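Local coordinates for protein ATP12 ATPase (Paracoccus denitrificans, PDB 2R31) that probably acts as a chaperone in the assembly of the F1-ATPase, at residues 9-14 against 56-61; 14-19 against 27-32; 101-106 against 133-138. All blocks are in the same frame, centred on the assembly; numbering follows the deposited sequence.

Contact 1: residues 9-14 against 56-61; sequences ARRFWA and EWQAVQ
R11 reaches across to where helix 47-58 runs into the following loop and places its guanidinium among backbone and side-chain oxygens there. R11 NH1 gives two bonds: one to V60 O at 2.9 Å, meeting a lone pair in the carbonyl plane, and a straighter one to Q58 O at 2.8 Å, which comes in from above that carbonyl's plane. R11 NH2 turns to the Q58 side chain, 2.8 Å from Q58 OE1 with an N-H...O angle of 165°. R11 therefore grips Q58 end-on, one nitrogen on the backbone oxygen and the other on the amide, whose plane stands 78° to the guanidinium. Closer to the backbone, R11 CB packs on V60 CG1. Beside the arginine, the W13 indole sends NE1 to W57 O, 3.3 Å away and nearly in the indole plane. The far corner of the same ring, W13 CH2, lies 3.5 Å from W57 CE3; the two six-membered rings meet obliquely, and V60 CB sits near W13 CZ2.

What aims the arginine is its own segment. With R11 CG anti to the backbone N (chi1 -177°) and the chain extended, that carbon lies over the centre of the W13 ring. R11 NE binds W13 O and NH2 also binds A14 O, so every nitrogen of the guanidinium has an acceptor and its rotation is fixed. Further out, W57 NE1 bonds to T72 OG1. An arginine on the backbone oxygens of Q58 and V60, with the W13 indole N-H on the carbonyl of W57, thus ties the N-terminal loop to helix 47-58 within the ATP12 family region.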
loop_
_atom_site.group_PDB
_atom_site.type_symbol
_atom_site.label_atom_id
_atom_site.label_comp_id
_atom_site.label_asym_id
_atom_site.label_seq_id
_atom_site.Cartn_x
_atom_site.Cartn_y
_atom_site.Cartn_z
ATOM N N ALA A 9 -11.569 -26.101 -1.705
ATOM C CA ALA A 9 -10.593 -25.226 -1.077
ATOM C C ALA A 9 -9.707 -26.003 -0.124
ATOM O O ALA A 9 -8.936 -25.304 0.627
ATOM C CB ALA A 9 -11.367 -24.116 -0.425
ATOM N N ARG A 10 -9.711 -27.324 -0.100
ATOM C CA ARG A 10 -8.849 -28.051 0.832
ATOM C C ARG A 10 -7.403 -27.998 0.393
ATOM O O ARG A 10 -7.048 -27.698 -0.741
ATOM C CB ARG A 10 -9.273 -29.498 0.947
ATOM C CG ARG A 10 -8.866 -30.368 -0.266
ATOM C CD ARG A 10 -9.610 -31.714 -0.229
ATOM N NE ARG A 10 -9.042 -32.635 -1.194
ATOM C CZ ARG A 10 -9.357 -32.547 -2.504
ATOM N NH1 ARG A 10 -8.760 -33.405 -3.353
ATOM N NH2 ARG A 10 -10.195 -31.633 -3.004
ATOM N N ARG A 11 -6.539 -28.433 1.289
ATOM C CA ARG A 11 -5.141 -28.654 0.960
ATOM C C ARG A 11 -5.043 -30.020 0.288
ATOM O O ARG A 11 -4.893 -31.116 0.891
ATOM C CB ARG A 11 -4.208 -28.625 2.114
ATOM C CG ARG A 11 -2.780 -28.772 1.749
ATOM C CD ARG A 11 -1.827 -28.982 2.836
ATOM N NE ARG A 11 -0.456 -29.115 2.368
ATOM C CZ ARG A 11 0.522 -28.455 2.815
ATOM N NH1 ARG A 11 0.197 -27.540 3.757
ATOM N NH2 ARG A 11 1.741 -28.652 2.306
ATOM N N PHE A 12 -5.096 -29.980 -1.022
ATOM C CA PHE A 12 -5.026 -31.215 -1.820
ATOM C C PHE A 12 -3.615 -31.531 -2.241
ATOM O O PHE A 12 -3.427 -32.480 -3.012
ATOM C CB PHE A 12 -5.989 -31.140 -3.031
ATOM C CG PHE A 12 -5.617 -30.045 -3.980
ATOM C CD1 PHE A 12 -4.672 -30.183 -4.978
ATOM C CD2 PHE A 12 -6.229 -28.801 -3.893
ATOM C CE1 PHE A 12 -4.392 -29.131 -5.822
ATOM C CE2 PHE A 12 -5.920 -27.750 -4.737
ATOM C CZ PHE A 12 -4.953 -27.889 -5.727
ATOM N N TRP A 13 -2.609 -30.726 -1.839
ATOM C CA TRP A 13 -1.217 -30.931 -2.206
ATOM C C TRP A 13 -0.440 -31.325 -0.969
ATOM O O TRP A 13 -0.710 -30.893 0.134
ATOM C CB TRP A 13 -0.614 -29.632 -2.829
ATOM C CG TRP A 13 -0.665 -28.471 -1.886
ATOM C CD1 TRP A 13 0.324 -28.043 -1.029
ATOM C CD2 TRP A 13 -1.759 -27.599 -1.657
ATOM N NE1 TRP A 13 -0.093 -26.953 -0.306
ATOM C CE2 TRP A 13 -1.355 -26.652 -0.648
ATOM C CE3 TRP A 13 -3.048 -27.449 -2.199
ATOM C CZ2 TRP A 13 -2.195 -25.681 -0.197
ATOM C CZ3 TRP A 13 -3.870 -26.450 -1.707
ATOM C CH2 TRP A 13 -3.434 -25.595 -0.731
ATOM N N ALA A 14 0.632 -32.071 -1.213
ATOM C CA ALA A 14 1.538 -32.464 -0.160
ATOM C C ALA A 14 2.689 -31.485 -0.010
ATOM O O ALA A 14 2.936 -30.962 1.087
ATOM C CB ALA A 14 2.024 -33.916 -0.342
ATOM N N GLU A 56 3.174 -19.351 2.721
ATOM C CA GLU A 56 1.721 -19.243 2.872
ATOM C C GLU A 56 1.033 -20.542 2.452
ATOM O O GLU A 56 0.126 -21.032 3.126
ATOM C CB GLU A 56 1.146 -18.076 2.083
ATOM C CG GLU A 56 1.614 -16.719 2.556
ATOM C CD GLU A 56 0.985 -15.550 1.833
ATOM O OE1 GLU A 56 0.445 -15.702 0.720
ATOM O OE2 GLU A 56 1.068 -14.419 2.409
ATOM N N TRP A 57 1.428 -21.104 1.331
ATOM C CA TRP A 57 0.791 -22.328 0.822
ATOM C C TRP A 57 1.209 -23.572 1.631
ATOM O O TRP A 57 0.404 -24.465 1.803
ATOM C CB TRP A 57 1.110 -22.485 -0.699
ATOM C CG TRP A 57 0.285 -21.449 -1.444
ATOM C CD1 TRP A 57 0.608 -20.143 -1.682
ATOM C CD2 TRP A 57 -1.024 -21.603 -1.957
ATOM N NE1 TRP A 57 -0.378 -19.490 -2.330
ATOM C CE2 TRP A 57 -1.431 -20.369 -2.504
ATOM C CE3 TRP A 57 -1.946 -22.670 -2.014
ATOM C CZ2 TRP A 57 -2.662 -20.163 -3.079
ATOM C CZ3 TRP A 57 -3.153 -22.468 -2.579
ATOM C CH2 TRP A 57 -3.536 -21.239 -3.128
ATOM N N GLN A 58 2.420 -23.575 2.194
ATOM C CA GLN A 58 2.851 -24.652 3.095
ATOM C C GLN A 58 2.103 -24.608 4.384
ATOM O O GLN A 58 1.849 -25.639 5.041
ATOM C CB GLN A 58 4.363 -24.526 3.341
ATOM C CG GLN A 58 4.930 -25.565 4.266
ATOM C CD GLN A 58 4.496 -26.935 3.997
ATOM O OE1 GLN A 58 4.147 -27.484 3.014
ATOM N NE2 GLN A 58 4.480 -27.713 5.087
ATOM N N ALA A 59 1.667 -23.426 4.830
ATOM C CA ALA A 59 0.988 -23.254 6.098
ATOM C C ALA A 59 -0.500 -23.609 6.065
ATOM O O ALA A 59 -1.173 -23.628 7.092
ATOM C CB ALA A 59 1.144 -21.801 6.562
ATOM N N VAL A 60 -1.084 -23.855 4.895
ATOM C CA VAL A 60 -2.486 -24.194 4.799
ATOM C C VAL A 60 -2.726 -25.486 5.550
ATOM O O VAL A 60 -2.052 -26.484 5.335
ATOM C CB VAL A 60 -2.944 -24.344 3.347
ATOM C CG1 VAL A 60 -4.395 -24.818 3.275
ATOM C CG2 VAL A 60 -2.781 -23.004 2.593
ATOM N N GLN A 61 -3.721 -25.458 6.417
ATOM C CA GLN A 61 -4.075 -26.673 7.203
ATOM C C GLN A 61 -5.150 -27.392 6.453
ATOM O O GLN A 61 -4.910 -28.005 5.405
ATOM C CB GLN A 61 -4.375 -26.191 8.641
ATOM C CG GLN A 61 -3.113 -25.619 9.298
ATOM C CD GLN A 61 -2.069 -26.709 9.505
ATOM O OE1 GLN A 61 -2.338 -27.746 10.147
ATOM N NE2 GLN A 61 -0.882 -26.448 8.938
HETATM O O HOH W 1 -6.985 -30.203 3.643
#

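Contact 2: residues 14-19 against 27-32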
loop_
_atom_site.group_PDB
_atom_site.type_symbol
_atom_site.label_atom_id
_atom_site.label_comp_id
_atom_site.label_asym_id
_atom_site.label_seq_id
_atom_site.Cartn_x
_atom_site.Cartn_y
_atom_site.Cartn_z
ATOM N N ALA A 14 0.632 -32.071 -1.213
ATOM C CA ALA A 14 1.538 -32.464 -0.160
ATOM C C ALA A 14 2.689 -31.485 -0.010
ATOM O O ALA A 14 2.936 -30.962 1.087
ATOM C CB ALA A 14 2.024 -33.916 -0.342
ATOM N N SER A 15 3.367 -31.202 -1.114
ATOM C CA SER A 15 4.609 -30.474 -1.125
ATOM C C SER A 15 4.466 -29.078 -1.746
ATOM O O SER A 15 3.595 -28.845 -2.584
ATOM C CB SER A 15 5.697 -31.218 -1.930
ATOM O OG SER A 15 5.461 -31.168 -3.320
ATOM N N VAL A 16 5.341 -28.168 -1.331
ATOM C CA VAL A 16 5.411 -26.808 -1.840
ATOM C C VAL A 16 6.899 -26.509 -2.119
ATOM O O VAL A 16 7.762 -26.831 -1.289
ATOM C CB VAL A 16 4.862 -25.764 -0.868
ATOM C CG1 VAL A 16 4.892 -24.397 -1.475
ATOM C CG2 VAL A 16 3.435 -26.136 -0.467
ATOM N N GLY A 17 7.187 -25.855 -3.224
ATOM C CA GLY A 17 8.555 -25.400 -3.514
ATOM C C GLY A 17 8.484 -24.201 -4.487
ATOM O O GLY A 17 7.388 -23.697 -4.737
ATOM N N ILE A 18 9.650 -23.789 -4.974
ATOM C CA ILE A 18 9.721 -22.699 -5.911
ATOM C C ILE A 18 10.667 -23.059 -7.064
ATOM O O ILE A 18 11.503 -23.951 -6.920
ATOM C CB ILE A 18 10.150 -21.364 -5.245
ATOM C CG1 ILE A 18 11.586 -21.359 -4.737
ATOM C CG2 ILE A 18 9.144 -21.013 -4.130
ATOM C CD1 ILE A 18 12.103 -19.996 -4.346
ATOM N N HIS A 19 10.575 -22.357 -8.173
ATOM C CA HIS A 19 11.437 -22.575 -9.325
ATOM C C HIS A 19 11.426 -21.354 -10.212
ATOM O O HIS A 19 10.356 -20.799 -10.480
ATOM C CB HIS A 19 10.901 -23.799 -10.125
ATOM C CG HIS A 19 11.703 -24.088 -11.347
ATOM N ND1 HIS A 19 13.021 -24.493 -11.319
ATOM C CD2 HIS A 19 11.355 -23.961 -12.665
ATOM C CE1 HIS A 19 13.440 -24.616 -12.582
ATOM N NE2 HIS A 19 12.456 -24.311 -13.427
ATOM N N VAL A 27 5.681 -20.671 -7.885
ATOM C CA VAL A 27 5.455 -21.418 -6.647
ATOM C C VAL A 27 4.776 -22.716 -7.022
ATOM O O VAL A 27 3.751 -22.672 -7.718
ATOM C CB VAL A 27 4.588 -20.603 -5.669
ATOM C CG1 VAL A 27 4.223 -21.431 -4.414
ATOM C CG2 VAL A 27 5.335 -19.332 -5.255
ATOM N N LEU A 28 5.355 -23.837 -6.621
ATOM C CA LEU A 28 4.928 -25.163 -7.033
ATOM C C LEU A 28 4.193 -25.873 -5.920
ATOM O O LEU A 28 4.697 -26.024 -4.816
ATOM C CB LEU A 28 6.170 -26.008 -7.399
ATOM C CG LEU A 28 7.177 -25.414 -8.387
ATOM C CD1 LEU A 28 8.374 -26.350 -8.583
ATOM C CD2 LEU A 28 6.424 -25.146 -9.651
ATOM N N LEU A 29 3.013 -26.355 -6.243
ATOM C CA LEU A 29 2.189 -27.211 -5.359
ATOM C C LEU A 29 2.284 -28.600 -5.944
ATOM O O LEU A 29 1.763 -28.805 -7.058
ATOM C CB LEU A 29 0.750 -26.725 -5.275
ATOM C CG LEU A 29 0.529 -25.275 -4.873
ATOM C CD1 LEU A 29 -0.984 -24.954 -4.767
ATOM C CD2 LEU A 29 1.216 -24.977 -3.576
ATOM N N ASP A 30 2.942 -29.535 -5.250
ATOM C CA ASP A 30 3.206 -30.849 -5.814
ATOM C C ASP A 30 3.672 -30.727 -7.270
ATOM O O ASP A 30 3.128 -31.381 -8.148
ATOM C CB ASP A 30 2.013 -31.803 -5.703
ATOM C CG ASP A 30 1.910 -32.378 -4.322
ATOM O OD1 ASP A 30 2.874 -32.336 -3.515
ATOM O OD2 ASP A 30 0.817 -32.902 -4.027
ATOM N N GLU A 31 4.683 -29.883 -7.453
ATOM C CA GLU A 31 5.449 -29.742 -8.689
ATOM C C GLU A 31 4.693 -29.023 -9.787
ATOM O O GLU A 31 5.173 -28.939 -10.905
ATOM C CB GLU A 31 5.979 -31.071 -9.236
ATOM C CG GLU A 31 6.826 -31.781 -8.183
ATOM C CD GLU A 31 8.080 -31.082 -7.768
ATOM O OE1 GLU A 31 8.594 -30.171 -8.483
ATOM O OE2 GLU A 31 8.661 -31.430 -6.699
ATOM N N ARG A 32 3.556 -28.435 -9.511
ATOM C CA ARG A 32 2.766 -27.700 -10.472
ATOM C C ARG A 32 2.701 -26.235 -10.141
ATOM O O ARG A 32 2.296 -25.880 -9.008
ATOM C CB ARG A 32 1.346 -28.209 -10.473
ATOM C CG ARG A 32 0.477 -27.546 -11.472
ATOM C CD ARG A 32 -0.973 -27.985 -11.240
ATOM N NE ARG A 32 -1.838 -27.537 -12.270
ATOM C CZ ARG A 32 -3.058 -28.064 -12.455
ATOM N NH1 ARG A 32 -3.533 -29.021 -11.654
ATOM N NH2 ARG A 32 -3.792 -27.592 -13.443
HETATM O O HOH W 2 6.041 -28.797 -5.048
HETATM O O HOH W 3 7.280 -32.628 -4.652
#
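G17 and L28 form the hydrogen-bonded pair of an antiparallel ladder, flanked by the non-hydrogen-bonded pairs V16 with L29 and I18 with V27. G17 N donates to L28 O at 3.0 Å, and L28 N returns a bond to G17 O at 2.8 Å. Beyond L29 the backbone pairing goes on through D30 N to S15 O, while L29 to R32 make a type I' turn.

The side-chain polar contacts gather on D30; it and S15 are each modelled in two conformers, and the bonds told here belong to one of them. D30 OD1 takes both S15 N, at 2.7 Å, and S15 OG, at 2.8 Å; the hydroxyl uses the anti lone pair, whereas the amide comes from above the carboxylate plane. D30 OD2 accepts A14 N at 2.9 Å, again from above that plane. S15 OG gets there with chi1 at 72°, lying between its backbone N and carbonyl carbon. In this conformer three N-H or O-H donors hold the carboxylate. Two waters also donate to S15 OG, one of them linking it to E31 OE2.

Apolar contacts are lighter. V16 and L29 run side by side, V16 CG2 to L29 CD2 at 4.0 Å, and V16 CG1 touches V27 CG1; on the other face L28 CD1 rests 3.9 Å from H19 CB.

The face bearing V16, I18 and L29 lies against helix 47-58, at A54, L51 and W57, and V27 extends the sheet by backbone bonding to L34, next to strand 32-33.

Contact 3: residues 101-106 against 133-138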
loop_
_atom_site.group_PDB
_atom_site.type_symbol
_atom_site.label_atom_id
_atom_site.label_comp_id
_atom_site.label_asym_id
_atom_site.label_seq_id
_atom_site.Cartn_x
_atom_site.Cartn_y
_atom_site.Cartn_z
ATOM N N LEU A 101 -3.743 14.347 1.603
ATOM C CA LEU A 101 -4.090 14.601 2.998
ATOM C C LEU A 101 -3.223 15.706 3.617
ATOM O O LEU A 101 -3.707 16.531 4.387
ATOM C CB LEU A 101 -3.886 13.293 3.777
ATOM C CG LEU A 101 -4.319 13.304 5.232
ATOM C CD1 LEU A 101 -5.847 13.194 5.346
ATOM C CD2 LEU A 101 -3.654 12.151 5.998
ATOM N N LEU A 102 -1.919 15.665 3.335
ATOM C CA LEU A 102 -0.979 16.534 4.025
ATOM C C LEU A 102 -1.118 17.998 3.589
ATOM O O LEU A 102 -0.575 18.894 4.280
ATOM C CB LEU A 102 0.450 16.095 3.850
ATOM C CG LEU A 102 0.799 14.644 4.137
ATOM C CD1 LEU A 102 2.322 14.510 4.213
ATOM C CD2 LEU A 102 0.170 14.100 5.424
ATOM N N SER A 103 -1.774 18.252 2.463
ATOM C CA SER A 103 -1.998 19.623 1.957
ATOM C C SER A 103 -3.233 20.264 2.540
ATOM O O SER A 103 -3.318 21.496 2.539
ATOM C CB SER A 103 -2.196 19.631 0.427
ATOM O OG SER A 103 -1.011 19.355 -0.265
ATOM N N TYR A 104 -4.198 19.517 3.023
ATOM C CA TYR A 104 -5.539 20.044 3.356
ATOM C C TYR A 104 -5.665 20.163 4.863
ATOM O O TYR A 104 -6.179 19.248 5.552
ATOM C CB TYR A 104 -6.654 19.176 2.659
ATOM C CG TYR A 104 -6.571 19.604 1.214
ATOM C CD1 TYR A 104 -7.232 20.766 0.807
ATOM C CD2 TYR A 104 -5.841 18.930 0.276
ATOM C CE1 TYR A 104 -7.178 21.225 -0.494
ATOM C CE2 TYR A 104 -5.761 19.355 -1.022
ATOM C CZ TYR A 104 -6.436 20.504 -1.418
ATOM O OH TYR A 104 -6.363 20.951 -2.738
ATOM N N ARG A 105 -5.201 21.263 5.418
ATOM C CA ARG A 105 -5.142 21.486 6.883
ATOM C C ARG A 105 -6.481 21.960 7.376
ATOM O O ARG A 105 -7.288 22.514 6.606
ATOM C CB ARG A 105 -4.040 22.529 7.198
ATOM C CG ARG A 105 -2.646 22.316 6.647
ATOM C CD ARG A 105 -1.966 21.106 7.170
ATOM N NE ARG A 105 -0.747 20.630 6.539
ATOM C CZ ARG A 105 0.489 20.956 6.896
ATOM N NH1 ARG A 105 0.677 21.804 7.892
ATOM N NH2 ARG A 105 1.508 20.399 6.226
ATOM N N ALA A 106 -6.758 21.749 8.649
ATOM C CA ALA A 106 -7.836 22.480 9.314
ATOM C C ALA A 106 -7.592 23.982 9.325
ATOM O O ALA A 106 -6.487 24.544 9.300
ATOM C CB ALA A 106 -7.952 21.950 10.731
ATOM N N ALA A 133 9.723 17.977 -4.917
ATOM C CA ALA A 133 8.276 18.073 -5.089
ATOM C C ALA A 133 7.625 18.801 -3.939
ATOM O O ALA A 133 6.934 18.220 -3.101
ATOM C CB ALA A 133 7.690 16.688 -5.276
ATOM N N PRO A 134 7.853 20.119 -3.855
ATOM C CA PRO A 134 7.258 20.940 -2.774
ATOM C C PRO A 134 5.780 21.126 -2.985
ATOM O O PRO A 134 5.289 21.842 -3.910
ATOM C CB PRO A 134 8.037 22.293 -2.878
ATOM C CG PRO A 134 8.432 22.370 -4.318
ATOM C CD PRO A 134 8.771 20.941 -4.667
ATOM N N LEU A 135 4.973 20.559 -2.081
ATOM C CA LEU A 135 3.535 20.776 -2.146
ATOM C C LEU A 135 3.160 22.056 -1.413
ATOM O O LEU A 135 3.735 22.411 -0.411
ATOM C CB LEU A 135 2.758 19.659 -1.457
ATOM C CG LEU A 135 2.758 18.317 -2.152
ATOM C CD1 LEU A 135 1.907 17.331 -1.381
ATOM C CD2 LEU A 135 2.220 18.448 -3.601
ATOM N N ARG A 136 2.119 22.675 -1.950
ATOM C CA ARG A 136 1.463 23.788 -1.291
ATOM C C ARG A 136 0.430 23.240 -0.326
ATOM O O ARG A 136 -0.210 22.207 -0.613
ATOM C CB ARG A 136 0.836 24.683 -2.347
ATOM C CG ARG A 136 1.836 25.316 -3.354
ATOM C CD ARG A 136 1.102 26.003 -4.484
ATOM N NE ARG A 136 2.070 26.583 -5.437
ATOM C CZ ARG A 136 1.730 26.890 -6.687
ATOM N NH1 ARG A 136 0.474 26.660 -7.102
ATOM N NH2 ARG A 136 2.629 27.422 -7.504
ATOM N N ILE A 137 0.292 23.933 0.800
ATOM C CA ILE A 137 -0.736 23.594 1.802
ATOM C C ILE A 137 -1.796 24.687 1.853
ATOM O O ILE A 137 -1.608 25.793 1.381
ATOM C CB ILE A 137 -0.146 23.264 3.185
ATOM C CG1 ILE A 137 0.234 24.574 3.894
ATOM C CG2 ILE A 137 0.982 22.234 3.061
ATOM C CD1 ILE A 137 0.674 24.433 5.339
ATOM N N THR A 138 -2.932 24.339 2.404
ATOM C CA THR A 138 -3.990 25.291 2.651
ATOM C C THR A 138 -4.739 24.873 3.871
ATOM O O THR A 138 -4.518 23.776 4.404
ATOM C CB THR A 138 -4.919 25.409 1.399
ATOM O OG1 THR A 138 -5.727 26.576 1.617
ATOM C CG2 THR A 138 -5.738 24.152 1.133
#
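R105 lies across I137 and against the backbone oxygen of T138. R105 CB is 3.1 Å from T138 O, the oxygen that also accepts R105 N at 2.8 Å, and CG stays close to that oxygen. The chain then bends at chi2 (-64°), turning the head back on its own segment: R105 NE and NH2 both bond L102 O, side-on and in the guanidinium plane, with R105 NE the straighter at 2.9 Å. One face of the R105 guanidinium carries I137 CD1, 3.7 Å above the plane and toward the rim, while I137 CG2 is near NH2. NH1 goes on to a salt bridge with D121 of helix 110-130.

These backbones form a small parallel sheet, strand 104-105 beside 138-139, in which Y104 pairs with T138; helix 110-130 lies in the connection between them. T138 N supplies the other rung, to S103 O at 2.9 Å. An alanine in place of R105 would strip L102 O of both its guanidinium donors and would probably leave D121 without its mate and one flank of I137 bare.

S103 adds a side-chain bond, S103 OG to R136 O at 3.0 Å, with L135 CD1 near the same hydroxyl. T138 CG2 approaches the Y104 ring obliquely, 3.6 Å from Y104 CE1, and T138 OG1 bonds I142 O. L135 itself is buried against V150 and L154 of helix 148-159 and I180 of helix 179-186.

Contacts 1 and 2 belong to one cluster, their centres about 11 Å apart. They share A14, whose backbone N serves D30 in contact 2 while its O serves R11 in contact 1. Along the chain, the hairpin of contact 2 is nested in the loop closed by contact 1, and the two also touch through side chains: W57 CE3 is 3.7 Å from L29 CD1. Contact 3 comes later in the chain and on the other side of its centre, about 47 Å from contact 1 and 48 Å from contact 2 between centres. The I137 side chain of contact 3 comes within about 2 Å of a bound Tris, a doubtfully short approach; the Tris is probably from the crystallisation liquor.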